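Local coordinates for SusD-like carbohydrate binding protein (Bacteroides vulgatus, PDB 3LEW) that probably binds carbohydrate at the outer membrane as a SusD-family protein, helping to capture glycans as nutrients, at residues R194-V204 and V249-G257; T261-F271 and E335-L343. One frame throughout, in Å; residues are numbered along the deposited sequence.

Contact 1. Residues R194-V204 and V249-G257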
# COMPACT_ATOMS: atom_id res chain seq x y z
N ARG A 194 -19.63 9.03 -8.98
CA ARG A 194 -19.43 8.91 -7.54
C ARG A 194 -19.27 10.32 -6.97
O ARG A 194 -18.84 11.24 -7.68
CB ARG A 194 -18.18 8.09 -7.20
CG ARG A 194 -16.90 8.63 -7.74
CD ARG A 194 -15.72 7.80 -7.25
NE ARG A 194 -14.49 8.19 -7.91
CZ ARG A 194 -13.27 8.08 -7.40
NH1 ARG A 194 -13.07 7.59 -6.19
NH2 ARG A 194 -12.24 8.52 -8.11
N ASP A 195 -19.61 10.49 -5.70
CA ASP A 195 -19.55 11.79 -5.05
C ASP A 195 -18.46 11.97 -3.99
O ASP A 195 -18.41 13.02 -3.34
CB ASP A 195 -20.91 12.15 -4.43
CG ASP A 195 -21.39 11.11 -3.42
OD1 ASP A 195 -20.57 10.40 -2.79
OD2 ASP A 195 -22.61 10.95 -3.32
N ALA A 196 -17.58 10.98 -3.86
CA ALA A 196 -16.51 11.04 -2.91
C ALA A 196 -15.39 10.11 -3.30
O ALA A 196 -15.62 9.09 -3.98
CB ALA A 196 -17.05 10.75 -1.44
N LYS A 197 -14.16 10.46 -2.91
CA LYS A 197 -12.96 9.76 -3.37
C LYS A 197 -12.78 8.36 -2.82
O LYS A 197 -11.94 7.62 -3.34
CB LYS A 197 -11.69 10.56 -3.12
CG LYS A 197 -11.53 11.73 -4.03
CD LYS A 197 -11.12 11.28 -5.45
CE LYS A 197 -10.78 12.49 -6.31
NZ LYS A 197 -9.49 13.10 -5.91
N HIS A 198 -13.52 7.98 -1.76
CA HIS A 198 -13.42 6.59 -1.25
C HIS A 198 -14.37 5.65 -2.00
O HIS A 198 -14.25 4.41 -1.88
CB HIS A 198 -13.71 6.52 0.27
CG HIS A 198 -15.09 6.97 0.65
ND1 HIS A 198 -15.47 8.30 0.64
CD2 HIS A 198 -16.16 6.26 1.07
CE1 HIS A 198 -16.74 8.39 1.03
NE2 HIS A 198 -17.18 7.16 1.28
N LYS A 199 -15.33 6.22 -2.74
CA LYS A 199 -16.33 5.42 -3.45
C LYS A 199 -15.73 4.84 -4.73
O LYS A 199 -14.86 5.43 -5.35
CB LYS A 199 -17.54 6.29 -3.82
CG LYS A 199 -18.35 6.76 -2.65
CD LYS A 199 -19.07 5.54 -2.00
CE LYS A 199 -20.52 5.82 -1.63
NZ LYS A 199 -21.38 4.57 -1.72
N ILE A 200 -16.13 3.62 -5.06
CA ILE A 200 -15.61 2.93 -6.22
C ILE A 200 -16.47 3.21 -7.46
O ILE A 200 -17.65 2.90 -7.50
CB ILE A 200 -15.58 1.38 -5.93
CG1 ILE A 200 -14.73 1.08 -4.70
CG2 ILE A 200 -15.16 0.61 -7.17
CD1 ILE A 200 -14.71 -0.40 -4.34
N ASP A 201 -15.87 3.78 -8.49
CA ASP A 201 -16.53 3.99 -9.77
C ASP A 201 -15.74 3.22 -10.84
O ASP A 201 -14.89 2.38 -10.50
CB ASP A 201 -16.69 5.48 -10.12
CG ASP A 201 -15.38 6.18 -10.38
OD1 ASP A 201 -14.31 5.52 -10.23
OD2 ASP A 201 -15.41 7.43 -10.68
N ASN A 202 -16.11 3.41 -12.09
CA ASN A 202 -15.46 2.69 -13.20
C ASN A 202 -13.95 2.91 -13.17
O ASN A 202 -13.22 1.97 -13.32
CB ASN A 202 -16.11 3.05 -14.54
CG ASN A 202 -15.61 2.15 -15.73
OD1 ASN A 202 -16.20 1.11 -16.05
ND2 ASN A 202 -14.55 2.57 -16.34
N GLU A 203 -13.50 4.15 -13.00
CA GLU A 203 -12.07 4.44 -12.97
C GLU A 203 -11.33 3.70 -11.84
O GLU A 203 -10.23 3.16 -12.04
CB GLU A 203 -11.83 5.95 -12.88
CG GLU A 203 -10.37 6.29 -12.78
CD GLU A 203 -10.06 7.77 -12.75
OE1 GLU A 203 -10.99 8.58 -12.69
OE2 GLU A 203 -8.87 8.11 -12.78
N VAL A 204 -11.92 3.69 -10.65
CA VAL A 204 -11.34 2.99 -9.51
C VAL A 204 -11.20 1.51 -9.83
O VAL A 204 -10.14 0.93 -9.63
CB VAL A 204 -12.10 3.20 -8.18
CG1 VAL A 204 -11.46 2.36 -7.02
CG2 VAL A 204 -12.14 4.70 -7.78
N VAL A 249 -7.95 14.24 0.05
CA VAL A 249 -8.52 13.53 -1.09
C VAL A 249 -8.93 14.47 -2.25
O VAL A 249 -9.17 13.99 -3.38
CB VAL A 249 -9.78 12.69 -0.70
CG1 VAL A 249 -9.41 11.56 0.27
CG2 VAL A 249 -10.89 13.60 -0.17
N ASP A 250 -8.97 15.77 -1.98
CA ASP A 250 -9.31 16.77 -2.97
C ASP A 250 -8.25 16.82 -4.13
O ASP A 250 -8.52 17.32 -5.19
CB ASP A 250 -9.53 18.16 -2.33
CG ASP A 250 -10.67 18.20 -1.27
OD1 ASP A 250 -11.60 17.38 -1.36
OD2 ASP A 250 -10.66 19.10 -0.36
N ASN A 251 -7.07 16.26 -3.93
CA ASN A 251 -6.03 16.28 -4.96
C ASN A 251 -6.49 15.54 -6.22
O ASN A 251 -6.96 14.38 -6.15
CB ASN A 251 -4.78 15.69 -4.31
CG ASN A 251 -3.58 15.68 -5.19
OD1 ASN A 251 -3.63 15.16 -6.30
ND2 ASN A 251 -2.48 16.27 -4.70
N LYS A 252 -6.34 16.17 -7.40
CA LYS A 252 -6.84 15.57 -8.66
C LYS A 252 -6.08 14.32 -9.11
O LYS A 252 -6.55 13.60 -9.99
CB LYS A 252 -6.87 16.59 -9.79
CG LYS A 252 -8.03 17.60 -9.67
CD LYS A 252 -7.92 18.77 -10.70
CE LYS A 252 -6.76 19.70 -10.37
NZ LYS A 252 -6.53 20.71 -11.45
N GLU A 253 -4.91 14.08 -8.56
CA GLU A 253 -4.18 12.87 -8.92
C GLU A 253 -4.61 11.67 -8.08
O GLU A 253 -4.29 10.51 -8.39
CB GLU A 253 -2.66 13.11 -8.80
CG GLU A 253 -1.90 12.22 -9.76
CD GLU A 253 -0.43 12.07 -9.45
OE1 GLU A 253 0.33 13.08 -9.54
OE2 GLU A 253 -0.01 10.94 -9.12
N TRP A 254 -5.28 11.91 -6.96
CA TRP A 254 -5.77 10.81 -6.13
C TRP A 254 -7.00 10.22 -6.79
O TRP A 254 -8.03 10.87 -6.89
CB TRP A 254 -6.12 11.24 -4.71
CG TRP A 254 -5.01 11.69 -3.83
CD1 TRP A 254 -3.84 12.34 -4.20
CD2 TRP A 254 -4.99 11.60 -2.40
NE1 TRP A 254 -3.10 12.65 -3.07
CE2 TRP A 254 -3.78 12.22 -1.96
CE3 TRP A 254 -5.88 11.08 -1.45
CZ2 TRP A 254 -3.47 12.33 -0.61
CZ3 TRP A 254 -5.58 11.22 -0.10
CH2 TRP A 254 -4.35 11.83 0.30
N ILE A 255 -6.89 8.97 -7.18
CA ILE A 255 -8.01 8.19 -7.71
C ILE A 255 -8.87 7.65 -6.58
O ILE A 255 -10.09 7.64 -6.68
CB ILE A 255 -7.48 7.03 -8.55
CG1 ILE A 255 -6.74 7.60 -9.78
CG2 ILE A 255 -8.62 6.13 -9.00
CD1 ILE A 255 -6.00 6.52 -10.58
N TRP A 256 -8.23 7.28 -5.47
CA TRP A 256 -8.91 6.61 -4.39
C TRP A 256 -8.24 6.98 -3.10
O TRP A 256 -7.00 6.92 -2.98
CB TRP A 256 -8.80 5.09 -4.61
CG TRP A 256 -9.82 4.22 -3.94
CD1 TRP A 256 -11.11 4.53 -3.61
CD2 TRP A 256 -9.69 2.81 -3.69
NE1 TRP A 256 -11.77 3.42 -3.13
CE2 TRP A 256 -10.91 2.37 -3.13
CE3 TRP A 256 -8.64 1.90 -3.83
CZ2 TRP A 256 -11.11 1.03 -2.73
CZ3 TRP A 256 -8.85 0.61 -3.41
CH2 TRP A 256 -10.06 0.19 -2.87
N GLY A 257 -9.05 7.32 -2.11
CA GLY A 257 -8.54 7.65 -0.83
C GLY A 257 -9.61 7.80 0.23
O GLY A 257 -10.80 7.87 -0.07
O HOH W 1 -10.01 15.58 -7.05
O HOH W 2 -13.21 10.17 0.70
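R194 and K197 reach from the loop ahead of helix 202-215 to backbone carbonyls of 249-257, where strand 254-258 carries a classic beta bulge at I255 and W256, both opposite M344 of strand 341-345. The contact joins this bulged strand to the helical part of the molecule, consistent with the TPR-like helices of SusD-family proteins. The R194 guanidinium meets I255 O end-on: NH2 at 2.7 Å and NH1 at 3.0 Å share the one oxygen, which lies close to the guanidinium plane. Its other bonds fix the rotation of the group, NH1 also donating to K199 O and NE making a salt bridge, with a weak hydrogen bond, to D201 OD2. V204 CG2 sits over one face of the guanidinium, offset toward its rim. D201 in turn N-caps the helix, its OD1 taking the V204 N-H almost straight (168°). The second methyl of V204, CG1, lies over the W256 indole in a CH-pi contact, 3.8 Å from the centroid of the five-membered ring and 7° off its normal. At the indole edge NE1 donates to H198 O at 2.9 Å, the oxygen near the ring plane but NE1 well above the carbonyl plane. W30 and F127 also meet this indole. I255 turns its CG2 to V204 CG2, while its CG1 passes E203 OE2. One backbone bond is added, G257 N to K197 O. With CG beside its backbone N (chi1 -73°) and bends at chi2 and chi4, the K197 chain curls over V249, whose CB touches K197 CB. Its ammonium reaches V249 O at 2.7 Å, nearly in line with that carbonyl, W254 O at 2.8 Å, and a water that bridges on to D250 O.

Contact 2. Residues T261-F271 and E335-L343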
# COMPACT_ATOMS: atom_id res chain seq x y z
N THR A 261 -12.25 13.61 9.11
CA THR A 261 -12.94 14.74 9.69
C THR A 261 -12.98 14.51 11.18
O THR A 261 -12.66 13.43 11.65
CB THR A 261 -14.42 14.84 9.20
OG1 THR A 261 -15.14 13.70 9.72
CG2 THR A 261 -14.49 14.82 7.68
N ASN A 262 -13.42 15.50 11.94
CA ASN A 262 -13.45 15.35 13.39
C ASN A 262 -14.33 14.18 13.83
O ASN A 262 -14.01 13.54 14.83
CB ASN A 262 -13.90 16.63 14.08
CG ASN A 262 -13.61 16.62 15.59
OD1 ASN A 262 -12.50 16.24 16.06
ND2 ASN A 262 -14.60 17.03 16.35
N ASP A 263 -15.36 13.86 13.04
CA ASP A 263 -16.29 12.75 13.24
C ASP A 263 -15.73 11.38 12.84
O ASP A 263 -16.22 10.33 13.22
CB ASP A 263 -17.52 13.00 12.36
CG ASP A 263 -17.92 14.48 12.31
OD1 ASP A 263 -18.38 14.99 13.35
OD2 ASP A 263 -17.76 15.12 11.25
N GLN A 264 -14.75 11.40 11.95
CA GLN A 264 -14.20 10.18 11.38
C GLN A 264 -12.68 10.41 11.29
O GLN A 264 -12.17 10.81 10.24
CB GLN A 264 -14.83 9.96 10.00
CG GLN A 264 -14.24 8.86 9.13
CD GLN A 264 -14.99 8.77 7.81
OE1 GLN A 264 -16.15 8.37 7.78
NE2 GLN A 264 -14.35 9.20 6.72
N SER A 265 -11.99 10.17 12.40
CA SER A 265 -10.60 10.62 12.56
C SER A 265 -9.61 9.55 13.03
O SER A 265 -8.44 9.88 13.28
CB SER A 265 -10.53 11.79 13.54
OG SER A 265 -10.96 11.39 14.82
N ASN A 266 -10.03 8.29 13.09
CA ASN A 266 -9.08 7.27 13.56
C ASN A 266 -7.93 7.04 12.61
O ASN A 266 -6.77 6.91 13.06
CB ASN A 266 -9.77 5.93 13.81
CG ASN A 266 -10.80 5.94 14.93
OD1 ASN A 266 -10.98 6.91 15.66
ND2 ASN A 266 -11.49 4.79 15.08
N ALA A 267 -8.18 6.99 11.30
CA ALA A 267 -7.12 6.68 10.37
C ALA A 267 -6.00 7.73 10.42
O ALA A 267 -4.84 7.37 10.19
CB ALA A 267 -7.67 6.55 8.91
N SER A 268 -6.38 8.97 10.72
CA SER A 268 -5.42 10.08 10.78
C SER A 268 -4.25 9.80 11.75
O SER A 268 -3.18 10.39 11.62
CB SER A 268 -6.10 11.37 11.20
OG SER A 268 -7.06 11.78 10.24
N TYR A 269 -4.48 8.96 12.75
CA TYR A 269 -3.47 8.68 13.75
C TYR A 269 -2.18 8.16 13.12
O TYR A 269 -1.07 8.39 13.66
CB TYR A 269 -4.02 7.70 14.82
CG TYR A 269 -3.23 7.67 16.10
CD1 TYR A 269 -2.10 6.84 16.23
CD2 TYR A 269 -3.60 8.44 17.19
CE1 TYR A 269 -1.37 6.78 17.43
CE2 TYR A 269 -2.88 8.42 18.38
CZ TYR A 269 -1.77 7.56 18.49
OH TYR A 269 -1.04 7.50 19.64
N GLN A 270 -2.27 7.54 11.95
CA GLN A 270 -1.07 7.07 11.28
C GLN A 270 -0.13 8.16 10.77
O GLN A 270 1.04 7.90 10.53
CB GLN A 270 -1.36 6.07 10.22
CG GLN A 270 -2.03 6.58 8.97
CD GLN A 270 -2.82 5.39 8.25
OE1 GLN A 270 -2.23 4.69 7.44
NE2 GLN A 270 -4.16 5.26 8.48
N PHE A 271 -0.62 9.40 10.65
CA PHE A 271 0.26 10.56 10.44
C PHE A 271 1.21 10.81 11.61
O PHE A 271 2.26 11.45 11.44
CB PHE A 271 -0.56 11.81 10.07
CG PHE A 271 -0.92 11.90 8.58
CD1 PHE A 271 -2.00 11.20 8.06
CD2 PHE A 271 -0.15 12.62 7.71
CE1 PHE A 271 -2.31 11.25 6.71
CE2 PHE A 271 -0.46 12.69 6.35
CZ PHE A 271 -1.55 11.99 5.85
N GLU A 335 -3.68 20.48 15.11
CA GLU A 335 -4.38 20.63 16.40
C GLU A 335 -5.47 19.55 16.58
O GLU A 335 -5.69 19.09 17.69
CB GLU A 335 -5.07 21.98 16.44
CG GLU A 335 -4.10 23.13 16.49
CD GLU A 335 -4.80 24.43 16.22
OE1 GLU A 335 -5.16 24.65 15.04
OE2 GLU A 335 -4.99 25.22 17.18
N ASN A 336 -6.18 19.24 15.50
CA ASN A 336 -7.28 18.26 15.54
C ASN A 336 -6.88 16.92 14.97
O ASN A 336 -7.69 15.98 14.92
CB ASN A 336 -8.49 18.83 14.83
CG ASN A 336 -8.96 20.11 15.48
OD1 ASN A 336 -9.18 20.12 16.67
ND2 ASN A 336 -9.05 21.19 14.72
N GLN A 337 -5.60 16.80 14.61
CA GLN A 337 -4.98 15.54 14.17
C GLN A 337 -5.71 14.88 13.00
O GLN A 337 -6.20 13.76 13.11
CB GLN A 337 -4.79 14.59 15.36
CG GLN A 337 -3.89 15.17 16.45
CD GLN A 337 -3.75 14.26 17.67
OE1 GLN A 337 -3.88 13.01 17.59
NE2 GLN A 337 -3.47 14.88 18.79
N LEU A 338 -5.82 15.60 11.89
CA LEU A 338 -6.48 15.08 10.70
C LEU A 338 -5.51 15.03 9.53
O LEU A 338 -4.74 15.95 9.31
CB LEU A 338 -7.67 15.97 10.28
CG LEU A 338 -8.80 16.16 11.29
CD1 LEU A 338 -9.89 17.06 10.65
CD2 LEU A 338 -9.38 14.81 11.70
N GLY A 339 -5.60 13.95 8.78
CA GLY A 339 -4.91 13.83 7.48
C GLY A 339 -5.50 12.69 6.72
O GLY A 339 -5.71 11.61 7.28
N ASP A 340 -5.77 12.89 5.42
CA ASP A 340 -6.45 11.87 4.62
C ASP A 340 -5.45 10.80 4.17
O ASP A 340 -4.25 11.05 4.06
CB ASP A 340 -7.15 12.47 3.38
CG ASP A 340 -8.27 13.48 3.73
OD1 ASP A 340 -8.62 13.67 4.94
OD2 ASP A 340 -8.83 14.09 2.76
N ILE A 341 -5.98 9.63 3.86
CA ILE A 341 -5.16 8.46 3.54
C ILE A 341 -5.27 8.14 2.04
O ILE A 341 -6.32 7.73 1.58
CB ILE A 341 -5.61 7.22 4.31
CG1 ILE A 341 -5.73 7.49 5.82
CG2 ILE A 341 -4.60 6.06 4.05
CD1 ILE A 341 -4.47 8.06 6.50
N VAL A 342 -4.17 8.30 1.33
CA VAL A 342 -4.13 7.98 -0.12
C VAL A 342 -4.08 6.44 -0.33
O VAL A 342 -3.34 5.75 0.36
CB VAL A 342 -2.95 8.68 -0.82
CG1 VAL A 342 -1.60 8.20 -0.31
CG2 VAL A 342 -3.01 8.45 -2.36
N LEU A 343 -4.86 5.92 -1.29
CA LEU A 343 -4.86 4.52 -1.59
C LEU A 343 -4.40 4.25 -3.05
O LEU A 343 -3.80 3.23 -3.32
CB LEU A 343 -6.27 3.93 -1.37
CG LEU A 343 -6.77 3.95 0.10
CD1 LEU A 343 -8.28 3.57 0.14
CD2 LEU A 343 -5.90 3.03 0.95
O HOH W 3 -10.58 16.06 14.59
O HOH W 4 -7.25 11.84 14.83
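The 3-10 segment 267-270, in the loop between strand 254-258 and helix 271-274, packs on the chain leading into strand 341-345, with S268 against G339 and Q270 against I341. S268 OG, held beside its own backbone N (chi1 -64°), accepts the G339 N-H at 3.0 Å in a nearly straight bond (164°); Q260 OE1 is its second partner. F271 lays one face over G339, whose CA stands 4.1 Å from the ring centroid in a CH-pi contact. The ring edge faces D340 O and, through CE1, the I341 methyl CD1 at 3.9 Å. Before the strand, Q337 and L338 form a G1 beta bulge opposite D333, with Q337 in a left-handed backbone conformation. Nearby, a water joins the two chain segments, donating to both S265 O and Q337 O, at 2.8 Å each. L338 reaches across to the other segment, CD2 lying 3.6 Å from T261 O and also touching S265 CB. Further in, I341 places CG1 on A267 CB at 3.8 Å and sets CD1 against the Q270 amide, which comes from the opposite direction. That amide folds back on its own turn: NE2 donates to A267 O at 2.8 Å, which Q270 N approaches from the other face of the carbonyl, while OE1 takes a bond from R50. An alanine here, lacking the amide, would probably leave R50 without this acceptor and open a gap beside I341 CD1. The I341 side chain also touches M34 of helix 19-35.

How the contacts relate
Contacts 1 and 2 lie in series along the chain, their centres about 17 Å apart, and meet in one two-stranded antiparallel sheet: contact 1 supplies strand 254-258, and the second segment of contact 2 runs into its partner, strand 341-345. W256 O pairs with L343 N at 2.9 Å, the indole of W254 packs on the backbone at I341 and V342, and D340 OD2 probably accepts from V249 N at 2.9 Å. D340 also meets R332, so it links the two contacts to the chain before 335-343. Helix 19-35 touches both, with W30 at W256 and M34 at I341. A nonaethylene glycol, probably from crystallisation, lies about 3 Å from the K197 side chain.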